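Local coordinates for DNA endonuclease I-CvuI (Chlorella vulgaris, PDB 5A77), which cleaves DNA at a long recognition site as a homodimeric LAGLIDADG homing endonuclease, and is probably involved in intron homing, at residues S31-Y35 / L36-Q40; V150-C153 / L154-G158; Y97-L100 / K101-Q104. All blocks are in the same frame, centred on the assembly; numbering follows the deposited sequence.

Contact 1: residues S31-Y35 / L36-Q40; sequences SREDY and LLKYQ. With nucleotides of chain C.
Gln40 lies against the ring of Tyr35 where the beta hairpin of strands 23-31 and 39-50 turns over, at the end of a DNA-binding sheet of the LAGLIDADG fold. Two type I turns, Arg32 to Tyr35 and Tyr35 to Lys38, form the tip. Its base is pinned by Arg32 N donating to Lys38 O (2.9 Å, 159° at the hydrogen), beside the non-hydrogen-bonded pair Ser31 and Tyr39.

The close packing centres on the Tyr35 ring, clasped between protein and DNA. C5' of DC2 of chain C sits over the centre of one face, while Arg32 CG approaches the opposite face, offset toward the rim. Gln40, its CG anti to the backbone N (chi1 178°), runs past the phenol end, with CB 3.5 Å from Tyr35 CE2 and CG 3.4 Å from Tyr35 OH. Beyond the ring, bends at chi2 and chi3 carry the Arg32 guanidinium to the bases, where NH2 hydrogen-bonds a thymine O4.

The other side is looser. Ser31 and Glu33 are exposed, and the carboxylate of Glu33 stays apart from the Lys38 ammonium. Lys38 folds back instead so that NZ reaches the backbone oxygen Glu33 O at 3.2 Å, while its own N-H closes the second turn on Tyr35 O. Leu36 meets the DNA by both side chain and backbone: CD1 is 3.7 Å from C5' of DT1 of chain C, and Leu36 N donates to OP2 of DC2 of chain C at 2.7 Å, with a nearly straight 167° at the hydrogen.

Contact 2: residues V150-C153 / L154-G158; sequences VREC and LKKLG
Val150 and Leu154 run alongside each other, with Val150 CG1 3.7 Å from Leu154 CD1 on the buried flank of helix 147-156. In the backbone, Leu154 N donates to Val150 O at 2.8 Å, and Lys155 N to Arg151 O is the next helical bond.

The exposed flank carries a loose network of charges. Lys156 crosses Glu152, its NZ 3.7 Å from Glu152 OE2, a long salt bridge, and it also makes a weak bond to the backbone oxygen Glu152 O. Glu152 OE1 sits above one face of the Arg151 guanidinium in a second long salt bridge, 3.8 Å from Arg151 NH2, to which no N-H is aimed. The firmer partner of Arg151 is Glu148, one turn earlier, which takes a salt bridge from NE. The 2.8 Å between Arg151 NH1 and Lys155 NZ, two donors of like charge, is doubtful.

Further out, Leu154 also packs on Leu37 and Val161. At the end of the helix Leu157 N bonds weakly to Cys153 O. Gly158 then takes a positive phi of 103°, at which a CB would be jammed against the carbonyl oxygen of Leu157, and two bonds return into the last turn: a Schellman motif.

Contact 3: residues Y97-L100 / K101-Q104; sequences YLQL and KRAQ. With nucleotides of chain F.
Arg102 turns the edge of its guanidinium to the carbonyl oxygen of Leu98, which lies in the guanidinium plane. NE is the main donor, reaching Leu98 O at 2.9 Å with 164° at the hydrogen and sitting nearly along the C=O axis. NH2 adds a weak second bond to the same Leu98 O at 3.4 Å, so one backbone oxygen receives two N-H groups from a single side chain. The bend at chi3 (-57°), after an otherwise extended start to the chain, brings that edge round. Gln99 runs alongside Arg102 in the same direction, but its amide plane stands 75° from the guanidinium plane, so the two flat groups are not stacked. An alanine here in place of Arg102 removes both donors, which is likely to leave Leu98 O without its side-chain partners and the loop less firmly tied to the first turn of the helix.

That tie lies where the loop after helix 84-94 enters helix 102-114 of the LAGLIDADG domain, Lys101 holding the N-cap position. Asp20, the first aspartate of the LAGLIDADG motif, fixes the same loop from helix 6-22: its carboxylate accepts the N-H of Gln99 and, more weakly, those of Leu100 and Lys101. The side chain of Leu98 sets out toward the helix start, CB 4.2 Å from Arg102 CB, and also packs on Ile25.

Lys101 heads for the DNA instead. Bends at its chi3 and chi4 deliver NZ to OP2 of DG1 of chain F at 2.6 Å. This group is the 5' phosphate of the cleaved strand, and the Lys101 side chain lies about 6 Å from a bound magnesium, a placing consistent with the active-site lysine of relatives such as I-CreI. On the dimer side, Leu100 packs on Gln53 of the second subunit.

How the contacts relate
Contacts 1 and 2 are neighbours, their centres about 12 Å apart. The second arm and turn of the hairpin meet helix 147-156 through Tyr39 CG and Val150 CG2 (3.5 Å) and through Leu37 CB and Leu154 CD2 (3.8 Å), so contact 2 packs against the hairpin, its nearest atom about 9 Å from the DNA. Contact 3 lies on the opposite side of the chain's centre, about 30 Å from contact 1 and about 34 Å from contact 2 between centres, and touches neither. The two DNA-binding contacts therefore divide the work by position: contact 1 reaches bases and backbone far out on the target, contact 3 the phosphate left by cleavage close to magnesium.

Contact 1: residues S31-Y35 / L36-Q40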
loop_
_atom_site.group_PDB
_atom_site.type_symbol
_atom_site.label_atom_id
_atom_site.label_comp_id
_atom_site.label_asym_id
_atom_site.label_seq_id
_atom_site.Cartn_x
_atom_site.Cartn_y
_atom_site.Cartn_z
ATOM N N SER B 31 -22.677 -17.243 5.924
ATOM C CA SER B 31 -23.655 -18.230 6.315
ATOM C C SER B 31 -23.030 -19.183 7.331
ATOM O O SER B 31 -21.962 -19.737 7.097
ATOM C CB SER B 31 -24.158 -18.995 5.097
ATOM O OG SER B 31 -23.206 -19.963 4.708
ATOM N N ARG B 32 -23.696 -19.340 8.468
ATOM C CA ARG B 32 -23.276 -20.256 9.511
ATOM C C ARG B 32 -24.478 -21.137 9.861
ATOM O O ARG B 32 -25.452 -20.657 10.447
ATOM C CB ARG B 32 -22.786 -19.495 10.739
ATOM C CG ARG B 32 -21.577 -18.614 10.524
ATOM C CD ARG B 32 -20.349 -19.416 10.117
ATOM N NE ARG B 32 -20.003 -20.436 11.098
ATOM C CZ ARG B 32 -18.850 -21.105 11.104
ATOM N NH1 ARG B 32 -17.921 -20.848 10.183
ATOM N NH2 ARG B 32 -18.618 -22.027 12.036
ATOM N N GLU B 33 -24.418 -22.415 9.495
ATOM C CA GLU B 33 -25.611 -23.259 9.548
ATOM C C GLU B 33 -26.037 -23.608 10.970
ATOM O O GLU B 33 -27.175 -24.000 11.186
ATOM C CB GLU B 33 -25.392 -24.542 8.746
ATOM C CG GLU B 33 -26.160 -24.563 7.427
ATOM C CD GLU B 33 -25.463 -25.390 6.360
ATOM O OE1 GLU B 33 -25.472 -26.635 6.481
ATOM O OE2 GLU B 33 -24.896 -24.802 5.410
ATOM N N ASP B 34 -25.135 -23.459 11.933
ATOM C CA ASP B 34 -25.478 -23.740 13.325
ATOM C C ASP B 34 -26.050 -22.504 14.022
ATOM O O ASP B 34 -26.457 -22.579 15.189
ATOM C CB ASP B 34 -24.260 -24.277 14.106
ATOM C CG ASP B 34 -22.952 -23.596 13.719
ATOM O OD1 ASP B 34 -22.932 -22.348 13.608
ATOM O OD2 ASP B 34 -21.932 -24.310 13.562
ATOM N N TYR B 35 -26.078 -21.378 13.312
ATOM C CA TYR B 35 -26.681 -20.142 13.826
ATOM C C TYR B 35 -28.200 -20.229 13.773
ATOM O O TYR B 35 -28.759 -20.737 12.794
ATOM C CB TYR B 35 -26.223 -18.920 13.016
ATOM C CG TYR B 35 -24.984 -18.194 13.511
ATOM C CD1 TYR B 35 -23.812 -18.887 13.817
ATOM C CD2 TYR B 35 -24.972 -16.798 13.613
ATOM C CE1 TYR B 35 -22.665 -18.213 14.241
ATOM C CE2 TYR B 35 -23.836 -16.115 14.042
ATOM C CZ TYR B 35 -22.680 -16.829 14.348
ATOM O OH TYR B 35 -21.556 -16.157 14.773
ATOM N N LEU B 36 -28.863 -19.731 14.818
ATOM C CA LEU B 36 -30.332 -19.631 14.840
ATOM C C LEU B 36 -30.870 -18.900 13.620
ATOM O O LEU B 36 -31.766 -19.398 12.951
ATOM C CB LEU B 36 -30.818 -18.926 16.109
ATOM C CG LEU B 36 -31.741 -19.815 16.948
ATOM C CD1 LEU B 36 -31.016 -21.079 17.333
ATOM C CD2 LEU B 36 -32.266 -19.108 18.182
ATOM N N LEU B 37 -30.294 -17.730 13.336
ATOM C CA LEU B 37 -30.660 -16.889 12.184
ATOM C C LEU B 37 -29.796 -17.137 10.942
ATOM O O LEU B 37 -29.763 -16.309 10.042
ATOM C CB LEU B 37 -30.562 -15.408 12.558
ATOM C CG LEU B 37 -31.133 -15.030 13.924
ATOM C CD1 LEU B 37 -30.845 -13.580 14.248
ATOM C CD2 LEU B 37 -32.606 -15.293 13.934
ATOM N N LYS B 38 -29.056 -18.246 10.920
ATOM C CA LYS B 38 -28.324 -18.685 9.721
ATOM C C LYS B 38 -27.175 -17.781 9.234
ATOM O O LYS B 38 -26.374 -18.211 8.398
ATOM C CB LYS B 38 -29.309 -18.878 8.557
ATOM C CG LYS B 38 -30.335 -19.962 8.782
ATOM C CD LYS B 38 -29.667 -21.315 8.904
ATOM C CE LYS B 38 -30.628 -22.371 9.436
ATOM N NZ LYS B 38 -29.933 -23.685 9.553
ATOM N N TYR B 39 -27.089 -16.543 9.719
ATOM C CA TYR B 39 -26.054 -15.637 9.215
ATOM C C TYR B 39 -25.325 -14.851 10.297
ATOM O O TYR B 39 -25.898 -14.467 11.318
ATOM C CB TYR B 39 -26.644 -14.642 8.191
ATOM C CG TYR B 39 -27.077 -15.271 6.883
ATOM C CD1 TYR B 39 -26.155 -15.561 5.891
ATOM C CD2 TYR B 39 -28.405 -15.578 6.644
ATOM C CE1 TYR B 39 -26.547 -16.135 4.695
ATOM C CE2 TYR B 39 -28.807 -16.152 5.449
ATOM C CZ TYR B 39 -27.873 -16.427 4.480
ATOM O OH TYR B 39 -28.266 -16.999 3.292
ATOM N N GLN B 40 -24.050 -14.610 10.030
ATOM C CA GLN B 40 -23.171 -13.824 10.884
ATOM C C GLN B 40 -22.628 -12.684 10.038
ATOM O O GLN B 40 -22.321 -12.879 8.863
ATOM C CB GLN B 40 -22.020 -14.693 11.436
ATOM C CG GLN B 40 -21.009 -13.951 12.309
ATOM C CD GLN B 40 -19.572 -14.472 12.153
ATOM O OE1 GLN B 40 -19.301 -15.364 11.353
ATOM N NE2 GLN B 40 -18.649 -13.888 12.907
ATOM P P DC C 2 -27.439 -18.397 18.297
ATOM O OP1 DC C 2 -28.598 -17.877 19.058
ATOM O OP2 DC C 2 -27.498 -18.535 16.821
ATOM O "O5'" DC C 2 -26.175 -17.509 18.718
ATOM C "C5'" DC C 2 -25.002 -17.481 17.908
ATOM C "C4'" DC C 2 -23.779 -17.200 18.757
ATOM O "O4'" DC C 2 -23.173 -18.464 19.133
ATOM C "C3'" DC C 2 -22.693 -16.380 18.062
ATOM O "O3'" DC C 2 -22.226 -15.311 18.898
ATOM C "C2'" DC C 2 -21.580 -17.388 17.764
ATOM C "C1'" DC C 2 -21.811 -18.492 18.785
ATOM N N1 DC C 2 -21.478 -19.836 18.227
ATOM C C2 DC C 2 -20.267 -20.427 18.560
ATOM O O2 DC C 2 -19.511 -19.843 19.352
ATOM N N3 DC C 2 -19.961 -21.635 18.024
ATOM C C4 DC C 2 -20.802 -22.222 17.169
ATOM N N4 DC C 2 -20.457 -23.419 16.666
ATOM C C5 DC C 2 -22.038 -21.622 16.808
ATOM C C6 DC C 2 -22.326 -20.435 17.343
ATOM P P DA C 3 -21.652 -13.965 18.220
ATOM O OP1 DA C 3 -21.464 -13.005 19.337
ATOM O OP2 DA C 3 -22.480 -13.683 17.030
ATOM O "O5'" DA C 3 -20.195 -14.357 17.641
ATOM C "C5'" DA C 3 -19.078 -14.409 18.523
ATOM C "C4'" DA C 3 -17.825 -14.906 17.826
ATOM O "O4'" DA C 3 -17.860 -16.351 17.675
ATOM C "C3'" DA C 3 -17.572 -14.350 16.415
ATOM O "O3'" DA C 3 -16.188 -14.152 16.280
ATOM C "C2'" DA C 3 -18.017 -15.519 15.540
ATOM C "C1'" DA C 3 -17.437 -16.646 16.373
ATOM N N9 DA C 3 -17.851 -17.993 15.987
ATOM C C8 DA C 3 -19.040 -18.374 15.426
ATOM N N7 DA C 3 -19.115 -19.658 15.163
ATOM C C5 DA C 3 -17.882 -20.155 15.572
ATOM C C6 DA C 3 -17.327 -21.457 15.572
ATOM N N6 DA C 3 -17.971 -22.533 15.106
ATOM N N1 DA C 3 -16.067 -21.607 16.062
ATOM C C2 DA C 3 -15.414 -20.525 16.515
ATOM N N3 DA C 3 -15.834 -19.252 16.566
ATOM C C4 DA C 3 -17.091 -19.138 16.078
ATOM O "O5'" DT C 1 -27.110 -24.155 17.511
ATOM C "C5'" DT C 1 -28.161 -23.343 18.070
ATOM C "C4'" DT C 1 -27.596 -22.202 18.908
ATOM O "O4'" DT C 1 -26.473 -22.684 19.694
ATOM C "C3'" DT C 1 -27.041 -21.003 18.117
ATOM O "O3'" DT C 1 -27.118 -19.834 18.930
ATOM C "C2'" DT C 1 -25.590 -21.407 17.914
ATOM C "C1'" DT C 1 -25.295 -21.976 19.301
ATOM N N1 DT C 1 -24.137 -22.901 19.374
ATOM C C2 DT C 1 -23.097 -22.588 20.211
ATOM O O2 DT C 1 -23.069 -21.565 20.880
ATOM N N3 DT C 1 -22.079 -23.518 20.242
ATOM C C4 DT C 1 -22.015 -24.705 19.529
ATOM O O4 DT C 1 -21.067 -25.472 19.613
ATOM C C5 DT C 1 -23.142 -24.971 18.667
ATOM C C7 DT C 1 -23.180 -26.229 17.847
ATOM C C6 DT C 1 -24.139 -24.065 18.632
#

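Contact 2: residues V150-C153 / L154-G158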
loop_
_atom_site.group_PDB
_atom_site.type_symbol
_atom_site.label_atom_id
_atom_site.label_comp_id
_atom_site.label_asym_id
_atom_site.label_seq_id
_atom_site.Cartn_x
_atom_site.Cartn_y
_atom_site.Cartn_z
ATOM N N VAL B 150 -30.318 -12.569 3.438
ATOM C CA VAL B 150 -30.586 -12.641 4.867
ATOM C C VAL B 150 -32.047 -12.305 5.181
ATOM O O VAL B 150 -32.740 -13.077 5.867
ATOM C CB VAL B 150 -29.654 -11.696 5.646
ATOM C CG1 VAL B 150 -30.073 -11.575 7.089
ATOM C CG2 VAL B 150 -28.248 -12.210 5.567
ATOM N N ARG B 151 -32.520 -11.171 4.670
ATOM C CA ARG B 151 -33.860 -10.708 4.993
ATOM C C ARG B 151 -34.892 -11.752 4.576
ATOM O O ARG B 151 -35.836 -12.042 5.318
ATOM C CB ARG B 151 -34.165 -9.368 4.327
ATOM C CG ARG B 151 -35.334 -9.389 3.376
ATOM C CD ARG B 151 -35.691 -8.001 2.898
ATOM N NE ARG B 151 -36.863 -8.025 2.025
ATOM C CZ ARG B 151 -38.112 -8.114 2.471
ATOM N NH1 ARG B 151 -38.321 -8.190 3.775
ATOM N NH2 ARG B 151 -39.142 -8.126 1.628
ATOM N N GLU B 152 -34.695 -12.359 3.416
ATOM C CA GLU B 152 -35.726 -13.237 2.908
ATOM C C GLU B 152 -35.770 -14.569 3.639
ATOM O O GLU B 152 -36.850 -15.105 3.882
ATOM C CB GLU B 152 -35.553 -13.415 1.392
ATOM C CG GLU B 152 -36.830 -13.895 0.720
ATOM C CD GLU B 152 -37.947 -12.834 0.617
ATOM O OE1 GLU B 152 -37.803 -11.675 1.091
ATOM O OE2 GLU B 152 -39.005 -13.208 0.067
ATOM N N CYS B 153 -34.602 -15.079 4.007
ATOM C CA CYS B 153 -34.499 -16.342 4.724
ATOM C C CYS B 153 -34.898 -16.139 6.188
ATOM O O CYS B 153 -35.404 -17.049 6.842
ATOM C CB CYS B 153 -33.077 -16.894 4.623
ATOM S SG CYS B 153 -32.622 -18.174 5.803
ATOM N N LEU B 154 -34.690 -14.926 6.692
ATOM C CA LEU B 154 -35.200 -14.531 7.997
ATOM C C LEU B 154 -36.715 -14.582 7.956
ATOM O O LEU B 154 -37.365 -15.033 8.910
ATOM C CB LEU B 154 -34.742 -13.122 8.369
ATOM C CG LEU B 154 -33.333 -12.943 8.928
ATOM C CD1 LEU B 154 -33.041 -11.476 9.234
ATOM C CD2 LEU B 154 -33.108 -13.812 10.162
ATOM N N LYS B 155 -37.269 -14.101 6.845
ATOM C CA LYS B 155 -38.705 -14.120 6.618
ATOM C C LYS B 155 -39.243 -15.541 6.712
ATOM O O LYS B 155 -40.297 -15.765 7.300
ATOM C CB LYS B 155 -39.028 -13.506 5.251
ATOM C CG LYS B 155 -40.127 -12.471 5.266
ATOM C CD LYS B 155 -39.626 -11.096 4.837
ATOM C CE LYS B 155 -40.793 -10.282 4.278
ATOM N NZ LYS B 155 -40.820 -8.856 4.722
ATOM N N LYS B 156 -38.506 -16.493 6.138
ATOM C CA LYS B 156 -38.922 -17.898 6.117
ATOM C C LYS B 156 -38.628 -18.663 7.406
ATOM O O LYS B 156 -39.085 -19.789 7.565
ATOM C CB LYS B 156 -38.270 -18.646 4.948
ATOM C CG LYS B 156 -38.190 -17.837 3.682
ATOM C CD LYS B 156 -37.692 -18.648 2.490
ATOM C CE LYS B 156 -38.373 -18.168 1.218
ATOM N NZ LYS B 156 -38.473 -16.675 1.221
ATOM N N LEU B 157 -37.867 -18.074 8.323
ATOM C CA LEU B 157 -37.658 -18.715 9.620
ATOM C C LEU B 157 -38.795 -18.340 10.542
ATOM O O LEU B 157 -38.885 -18.842 11.663
ATOM C CB LEU B 157 -36.317 -18.317 10.223
ATOM C CG LEU B 157 -35.181 -19.041 9.504
ATOM C CD1 LEU B 157 -33.822 -18.451 9.858
ATOM C CD2 LEU B 157 -35.241 -20.534 9.814
ATOM N N GLY B 158 -39.665 -17.458 10.046
ATOM C CA GLY B 158 -40.859 -17.063 10.761
ATOM C C GLY B 158 -40.718 -15.699 11.393
ATOM O O GLY B 158 -41.637 -15.202 12.041
#

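Contact 3: residues Y97-L100 / K101-Q104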
loop_
_atom_site.group_PDB
_atom_site.type_symbol
_atom_site.label_atom_id
_atom_site.label_comp_id
_atom_site.label_asym_id
_atom_site.label_seq_id
_atom_site.Cartn_x
_atom_site.Cartn_y
_atom_site.Cartn_z
ATOM N N TYR B 97 -5.946 8.865 10.916
ATOM C CA TYR B 97 -4.976 8.942 9.826
ATOM C C TYR B 97 -5.421 8.243 8.548
ATOM O O TYR B 97 -4.850 8.483 7.493
ATOM C CB TYR B 97 -3.633 8.364 10.263
ATOM C CG TYR B 97 -3.174 8.849 11.611
ATOM C CD1 TYR B 97 -2.688 10.138 11.774
ATOM C CD2 TYR B 97 -3.235 8.021 12.726
ATOM C CE1 TYR B 97 -2.271 10.587 13.009
ATOM C CE2 TYR B 97 -2.821 8.462 13.963
ATOM C CZ TYR B 97 -2.339 9.743 14.099
ATOM O OH TYR B 97 -1.923 10.187 15.331
ATOM N N LEU B 98 -6.421 7.378 8.617
ATOM C CA LEU B 98 -6.881 6.758 7.385
ATOM C C LEU B 98 -7.485 7.808 6.452
ATOM O O LEU B 98 -8.421 8.533 6.811
ATOM C CB LEU B 98 -7.897 5.660 7.657
ATOM C CG LEU B 98 -7.390 4.324 8.189
ATOM C CD1 LEU B 98 -8.573 3.384 8.351
ATOM C CD2 LEU B 98 -6.346 3.723 7.273
ATOM N N GLN B 99 -6.938 7.903 5.253
ATOM C CA GLN B 99 -7.495 8.827 4.285
ATOM C C GLN B 99 -8.397 8.060 3.334
ATOM O O GLN B 99 -9.599 8.294 3.287
ATOM C CB GLN B 99 -6.381 9.567 3.531
ATOM C CG GLN B 99 -6.530 11.097 3.566
ATOM C CD GLN B 99 -6.329 11.670 4.961
ATOM O OE1 GLN B 99 -5.440 11.242 5.693
ATOM N NE2 GLN B 99 -7.158 12.633 5.336
ATOM N N LEU B 100 -7.821 7.109 2.611
ATOM C CA LEU B 100 -8.543 6.371 1.581
ATOM C C LEU B 100 -9.668 5.479 2.076
ATOM O O LEU B 100 -10.676 5.308 1.382
ATOM C CB LEU B 100 -7.563 5.513 0.783
ATOM C CG LEU B 100 -6.548 6.349 0.025
ATOM C CD1 LEU B 100 -5.743 5.467 -0.903
ATOM C CD2 LEU B 100 -7.292 7.439 -0.749
ATOM N N LYS B 101 -9.501 4.894 3.257
ATOM C CA LYS B 101 -10.424 3.859 3.690
ATOM C C LYS B 101 -11.183 4.219 4.967
ATOM O O LYS B 101 -11.722 3.342 5.641
ATOM C CB LYS B 101 -9.656 2.545 3.862
ATOM C CG LYS B 101 -8.952 2.101 2.581
ATOM C CD LYS B 101 -8.403 0.696 2.690
ATOM C CE LYS B 101 -8.552 -0.075 1.376
ATOM N NZ LYS B 101 -7.796 0.508 0.254
ATOM N N ARG B 102 -11.238 5.509 5.289
ATOM C CA ARG B 102 -11.891 5.944 6.516
ATOM C C ARG B 102 -13.404 5.689 6.485
ATOM O O ARG B 102 -14.018 5.456 7.526
ATOM C CB ARG B 102 -11.618 7.425 6.787
ATOM C CG ARG B 102 -11.991 7.843 8.209
ATOM C CD ARG B 102 -11.965 9.346 8.407
ATOM N NE ARG B 102 -10.669 9.937 8.088
ATOM C CZ ARG B 102 -10.407 11.238 8.186
ATOM N NH1 ARG B 102 -11.359 12.073 8.592
ATOM N NH2 ARG B 102 -9.202 11.706 7.873
ATOM N N ALA B 103 -14.003 5.722 5.296
ATOM C CA ALA B 103 -15.425 5.401 5.155
ATOM C C ALA B 103 -15.712 3.955 5.592
ATOM O O ALA B 103 -16.622 3.707 6.393
ATOM C CB ALA B 103 -15.880 5.626 3.735
ATOM N N GLN B 104 -14.924 3.011 5.075
ATOM C CA GLN B 104 -15.063 1.611 5.460
ATOM C C GLN B 104 -14.875 1.465 6.963
ATOM O O GLN B 104 -15.600 0.721 7.615
ATOM C CB GLN B 104 -14.063 0.731 4.716
ATOM C CG GLN B 104 -14.252 0.684 3.214
ATOM C CD GLN B 104 -13.242 1.542 2.482
ATOM O OE1 GLN B 104 -13.391 2.769 2.373
ATOM N NE2 GLN B 104 -12.190 0.905 1.997
ATOM O OP3 DG F 1 -7.358 -2.168 -2.583
ATOM P P DG F 1 -6.168 -2.337 -1.708
ATOM O OP1 DG F 1 -4.976 -2.322 -2.592
ATOM O OP2 DG F 1 -6.269 -1.343 -0.613
ATOM O "O5'" DG F 1 -6.249 -3.764 -0.990
ATOM C "C5'" DG F 1 -5.776 -4.950 -1.659
ATOM C "C4'" DG F 1 -6.947 -5.669 -2.291
ATOM O "O4'" DG F 1 -6.572 -6.995 -2.745
ATOM C "C3'" DG F 1 -8.137 -5.863 -1.372
ATOM O "O3'" DG F 1 -9.261 -5.509 -2.086
ATOM C "C2'" DG F 1 -8.116 -7.368 -1.069
ATOM C "C1'" DG F 1 -7.592 -7.902 -2.380
ATOM N N9 DG F 1 -6.998 -9.231 -2.333
ATOM C C8 DG F 1 -5.973 -9.661 -1.520
ATOM N N7 DG F 1 -5.604 -10.891 -1.765
ATOM C C5 DG F 1 -6.418 -11.287 -2.820
ATOM C C6 DG F 1 -6.480 -12.512 -3.515
ATOM O O6 DG F 1 -5.815 -13.528 -3.331
ATOM N N1 DG F 1 -7.446 -12.494 -4.512
ATOM C C2 DG F 1 -8.247 -11.428 -4.804
ATOM N N2 DG F 1 -9.116 -11.596 -5.811
ATOM N N3 DG F 1 -8.201 -10.271 -4.161
ATOM C C4 DG F 1 -7.270 -10.274 -3.184
#